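Local coordinates for uncharacterized protein (Novosphingobium aromaticivorans, PDB 2RFR) that is of unknown function but adopts the cystatin-like fold of the NTF2 clan and carries a SnoaL-like domain, consistent with a pocket-bearing binding protein or enzyme, at residues A75-A78 and D79-H83; E138-L142 and D143-A147. All blocks are in the same frame, centred on the assembly; numbering follows the deposited sequence. Where two conformers were deposited one is given.

Both interactions are local turns between a helix and the central sheet, in opposite order: interaction 1 leaves helix 71-79 for strand 81-93, outermost in the sheet of this chain; interaction 2 leaves strand 131-141 for the final helix 146-152. Their nearest atoms lie about 8 Å apart, so they share the sheet without touching. Both are partly buried: interaction 1 sets buried Gly80 and Cys81 beside exposed Ala75 and Ala78, whereas interaction 2 buries Ala140 and Leu142 and has no fully exposed touching residue. Main-chain bonds close the helix end in interaction 1, beside packed leucine, cysteine and histidine; aspartate and serine side chains hold the turn in interaction 2. Each also meets a neighbouring subunit.

Interaction 1. Residues A75-A78 and D79-H83; sequences ALMA and DGCAH
Leu76 carries the side-chain part of this helix-to-strand turn, its CG lying 3.6 Å from Cys81 CB in one of two modelled conformers. Although its CB points away from the following strand, CG stands anti to the backbone N (chi1 -166°), which brings the branch back toward Cys81 and His83. In this conformer CD2 reaches the His83 ring obliquely, 3.9 Å from CE1, the two side chains approaching from opposite directions. The Cys81 chi1 of 64° turns SG back to the helix end, 3.6 Å from Leu76 O, with CG of the selenomethionine Met77 farther off at 4.2 Å.

Backbone bonds close the helix: Asp79 N to Ala75 O, 3.0 Å, and Gly80 N to Leu76 O, also 3.0 Å but more bent at 133°, and weakly to Met77 O. Gly80 then turns out with positive phi, where a CB would collide with the preceding carbonyl oxygen. A water donates to both Ala75 O and Asp79 OD1, while OD2 of the same carboxylate forms a salt bridge with Arg107; His83 ND1 is hydrogen-bonded to Asp33. Helix 71-79 thus passes through the single residue Gly80 into strand 81-93, with Leu76 resting on Val105 and Arg107 of strand 96-109, and Met77 packing on Arg149 of the second subunit.

Interaction 2. Residues E138-L142 and D143-A147; sequences ENALL and DGSAA
Leu141 O is the acceptor on which this turn closes: Ser145 OG donates to it over 2.9 Å, arriving nearly along the C=O axis (161°), and Asp143 N adds a weak bond of 3.0 Å. The latter spans an inverse gamma turn centred on Leu142.

The Asp143 side chain can be followed outward from CB, which lies beside the adjoining peptide unit of Leu142. CG, set between the backbone N and the carbonyl carbon (chi1 64°), comes within 3.7 Å of Leu141 CB. At the tip the oxygens divide: OD1 accepts from Ser145 N at 2.9 Å with an N-H...O angle of 152°, forming an Asx turn, and lies 3.2 Å from Leu141 O, a fellow acceptor; OD2 lies against the leucine, 3.7 Å from Leu141 CD1. With the carboxylate replaced by an alanine's methyl, Ser145 N would probably lose its acceptor and the serine be less firmly placed for its bond to Leu141 O.

Farther along, Ala140 CB and Ala147 CB meet at 4.0 Å, bringing the first turn of the helix against the strand end. Leu141 and Asp143 also pack on Phe113 and Cys108 of the third subunit, respectively. The arrangement is an Asx turn leading into a serine N-cap: Ser145 OG also bonds weakly to Ala148 N, so the serine joins the end of strand 131-141 to the start of helix 146-152 in this cystatin-like fold.

Interaction 1. Residues A75-A78 and D79-H83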
loop_
_atom_site.group_PDB
_atom_site.type_symbol
_atom_site.label_atom_id
_atom_site.label_comp_id
_atom_site.label_asym_id
_atom_site.label_seq_id
_atom_site.Cartn_x
_atom_site.Cartn_y
_atom_site.Cartn_z
ATOM N N ALA A 75 -16.575 -5.014 -19.310
ATOM C CA ALA A 75 -15.923 -4.330 -20.422
ATOM C C ALA A 75 -14.600 -3.735 -19.974
ATOM O O ALA A 75 -13.642 -3.743 -20.725
ATOM C CB ALA A 75 -16.881 -3.226 -20.996
ATOM N N LEU A 76 -14.558 -3.241 -18.768
ATOM C CA LEU A 76 -13.334 -2.710 -18.221
ATOM C C LEU A 76 -12.264 -3.811 -18.058
ATOM O O LEU A 76 -11.085 -3.605 -18.372
ATOM C CB LEU A 76 -13.651 -2.022 -16.909
ATOM C CG LEU A 76 -12.595 -1.138 -16.330
ATOM C CD1 LEU A 76 -12.226 -0.013 -17.267
ATOM C CD2 LEU A 76 -13.107 -0.612 -14.991
HETATM N N MSE A 77 -12.692 -4.981 -17.608
HETATM C CA MSE A 77 -11.808 -6.142 -17.507
HETATM C C MSE A 77 -11.281 -6.527 -18.886
HETATM O O MSE A 77 -10.116 -6.886 -19.011
HETATM C CB MSE A 77 -12.528 -7.335 -16.890
HETATM C CG MSE A 77 -12.869 -7.212 -15.413
HETATM SE SE MSE A 77 -13.985 -8.655 -14.775
HETATM C CE MSE A 77 -12.786 -10.141 -15.188
ATOM N N ALA A 78 -12.132 -6.484 -19.915
ATOM C CA ALA A 78 -11.688 -6.818 -21.284
ATOM C C ALA A 78 -10.689 -5.804 -21.821
ATOM O O ALA A 78 -9.754 -6.183 -22.541
ATOM C CB ALA A 78 -12.917 -6.932 -22.193
ATOM N N ASP A 79 -10.852 -4.534 -21.491
ATOM C CA ASP A 79 -9.856 -3.537 -21.839
ATOM C C ASP A 79 -8.510 -3.796 -21.154
ATOM O O ASP A 79 -7.444 -3.554 -21.732
ATOM C CB ASP A 79 -10.317 -2.091 -21.395
ATOM C CG ASP A 79 -11.441 -1.512 -22.152
ATOM O OD1 ASP A 79 -11.712 -1.891 -23.315
ATOM O OD2 ASP A 79 -12.035 -0.548 -21.592
ATOM N N GLY A 80 -8.607 -4.241 -19.921
ATOM C CA GLY A 80 -7.494 -4.316 -18.992
ATOM C C GLY A 80 -7.605 -3.243 -17.954
ATOM O O GLY A 80 -7.576 -2.052 -18.243
ATOM N N CYS A 81 -7.762 -3.679 -16.703
ATOM C CA CYS A 81 -7.920 -2.744 -15.608
ATOM C C CYS A 81 -7.259 -3.239 -14.345
ATOM O O CYS A 81 -7.137 -4.440 -14.120
ATOM C CB CYS A 81 -9.390 -2.462 -15.361
ATOM S SG CYS A 81 -10.421 -3.837 -14.821
ATOM N N ALA A 82 -6.888 -2.303 -13.517
ATOM C CA ALA A 82 -6.419 -2.554 -12.156
ATOM C C ALA A 82 -7.178 -1.660 -11.217
ATOM O O ALA A 82 -7.178 -0.447 -11.370
ATOM C CB ALA A 82 -4.913 -2.276 -12.031
ATOM N N HIS A 83 -7.789 -2.268 -10.212
ATOM C CA HIS A 83 -8.448 -1.560 -9.106
ATOM C C HIS A 83 -7.434 -1.515 -7.999
ATOM O O HIS A 83 -7.269 -2.477 -7.231
ATOM C CB HIS A 83 -9.751 -2.251 -8.703
ATOM C CG HIS A 83 -10.823 -2.047 -9.730
ATOM N ND1 HIS A 83 -10.848 -2.705 -10.946
ATOM C CD2 HIS A 83 -11.865 -1.183 -9.757
ATOM C CE1 HIS A 83 -11.861 -2.238 -11.670
ATOM N NE2 HIS A 83 -12.503 -1.320 -10.966
HETATM O O HOH W 1 -14.261 -3.773 -23.496
#

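Interaction 2. Residues E138-L142 and D143-A147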
loop_
_atom_site.group_PDB
_atom_site.type_symbol
_atom_site.label_atom_id
_atom_site.label_comp_id
_atom_site.label_asym_id
_atom_site.label_seq_id
_atom_site.Cartn_x
_atom_site.Cartn_y
_atom_site.Cartn_z
ATOM N N GLU A 138 -17.998 3.844 0.881
ATOM C CA GLU A 138 -18.399 5.027 0.148
ATOM C C GLU A 138 -17.171 5.507 -0.625
ATOM O O GLU A 138 -16.083 5.600 -0.098
ATOM C CB GLU A 138 -18.820 6.130 1.122
ATOM C CG GLU A 138 -20.087 5.810 1.922
ATOM C CD GLU A 138 -20.350 6.743 3.035
ATOM O OE1 GLU A 138 -19.434 7.335 3.609
ATOM O OE2 GLU A 138 -21.509 6.811 3.432
ATOM N N ASN A 139 -17.426 5.955 -1.846
ATOM C CA ASN A 139 -16.386 6.328 -2.759
ATOM C C ASN A 139 -16.827 7.570 -3.554
ATOM O O ASN A 139 -18.013 7.749 -3.862
ATOM C CB ASN A 139 -16.124 5.046 -3.585
ATOM C CG ASN A 139 -15.387 5.248 -4.840
ATOM O OD1 ASN A 139 -15.912 5.793 -5.787
ATOM N ND2 ASN A 139 -14.161 4.721 -4.891
ATOM N N ALA A 140 -15.886 8.471 -3.845
ATOM C CA ALA A 140 -16.170 9.673 -4.628
ATOM C C ALA A 140 -14.881 10.061 -5.349
ATOM O O ALA A 140 -13.765 9.863 -4.851
ATOM C CB ALA A 140 -16.650 10.809 -3.747
ATOM N N LEU A 141 -15.015 10.675 -6.515
ATOM C CA LEU A 141 -13.862 11.091 -7.295
ATOM C C LEU A 141 -13.135 12.265 -6.655
ATOM O O LEU A 141 -13.780 13.244 -6.262
ATOM C CB LEU A 141 -14.315 11.536 -8.699
ATOM C CG LEU A 141 -14.857 10.440 -9.609
ATOM C CD1 LEU A 141 -15.442 11.088 -10.859
ATOM C CD2 LEU A 141 -13.749 9.451 -9.969
ATOM N N LEU A 142 -11.807 12.239 -6.698
ATOM C CA LEU A 142 -10.983 13.364 -6.313
ATOM C C LEU A 142 -10.744 14.275 -7.559
ATOM O O LEU A 142 -9.668 14.414 -8.108
ATOM C CB LEU A 142 -9.685 12.842 -5.694
ATOM C CG LEU A 142 -9.897 12.325 -4.262
ATOM C CD1 LEU A 142 -8.758 11.372 -3.854
ATOM C CD2 LEU A 142 -9.995 13.478 -3.289
ATOM N N ASP A 143 -11.870 14.873 -7.962
ATOM C CA ASP A 143 -12.008 15.735 -9.117
ATOM C C ASP A 143 -12.362 17.138 -8.699
ATOM O O ASP A 143 -12.798 17.972 -9.530
ATOM C CB ASP A 143 -13.008 15.192 -10.078
ATOM C CG ASP A 143 -14.405 15.138 -9.511
ATOM O OD1 ASP A 143 -14.639 15.521 -8.334
ATOM O OD2 ASP A 143 -15.300 14.700 -10.291
ATOM N N GLY A 144 -12.171 17.436 -7.416
ATOM C CA GLY A 144 -12.589 18.717 -6.824
ATOM C C GLY A 144 -13.895 18.591 -6.053
ATOM O O GLY A 144 -14.212 19.502 -5.294
ATOM N N SER A 145 -14.613 17.492 -6.195
ATOM C CA SER A 145 -15.853 17.260 -5.426
ATOM C C SER A 145 -15.614 17.377 -3.966
ATOM O O SER A 145 -14.580 16.952 -3.395
ATOM C CB SER A 145 -16.493 15.936 -5.791
ATOM O OG SER A 145 -15.897 14.818 -5.175
ATOM N N ALA A 146 -16.632 17.929 -3.290
ATOM C CA ALA A 146 -16.604 18.043 -1.837
ATOM C C ALA A 146 -16.663 16.704 -1.163
ATOM O O ALA A 146 -16.033 16.459 -0.121
ATOM C CB ALA A 146 -17.749 18.942 -1.351
ATOM N N ALA A 147 -17.424 15.768 -1.709
ATOM C CA ALA A 147 -17.642 14.468 -1.033
ATOM C C ALA A 147 -16.331 13.719 -0.890
ATOM O O ALA A 147 -16.145 13.042 0.140
ATOM C CB ALA A 147 -18.673 13.618 -1.807
#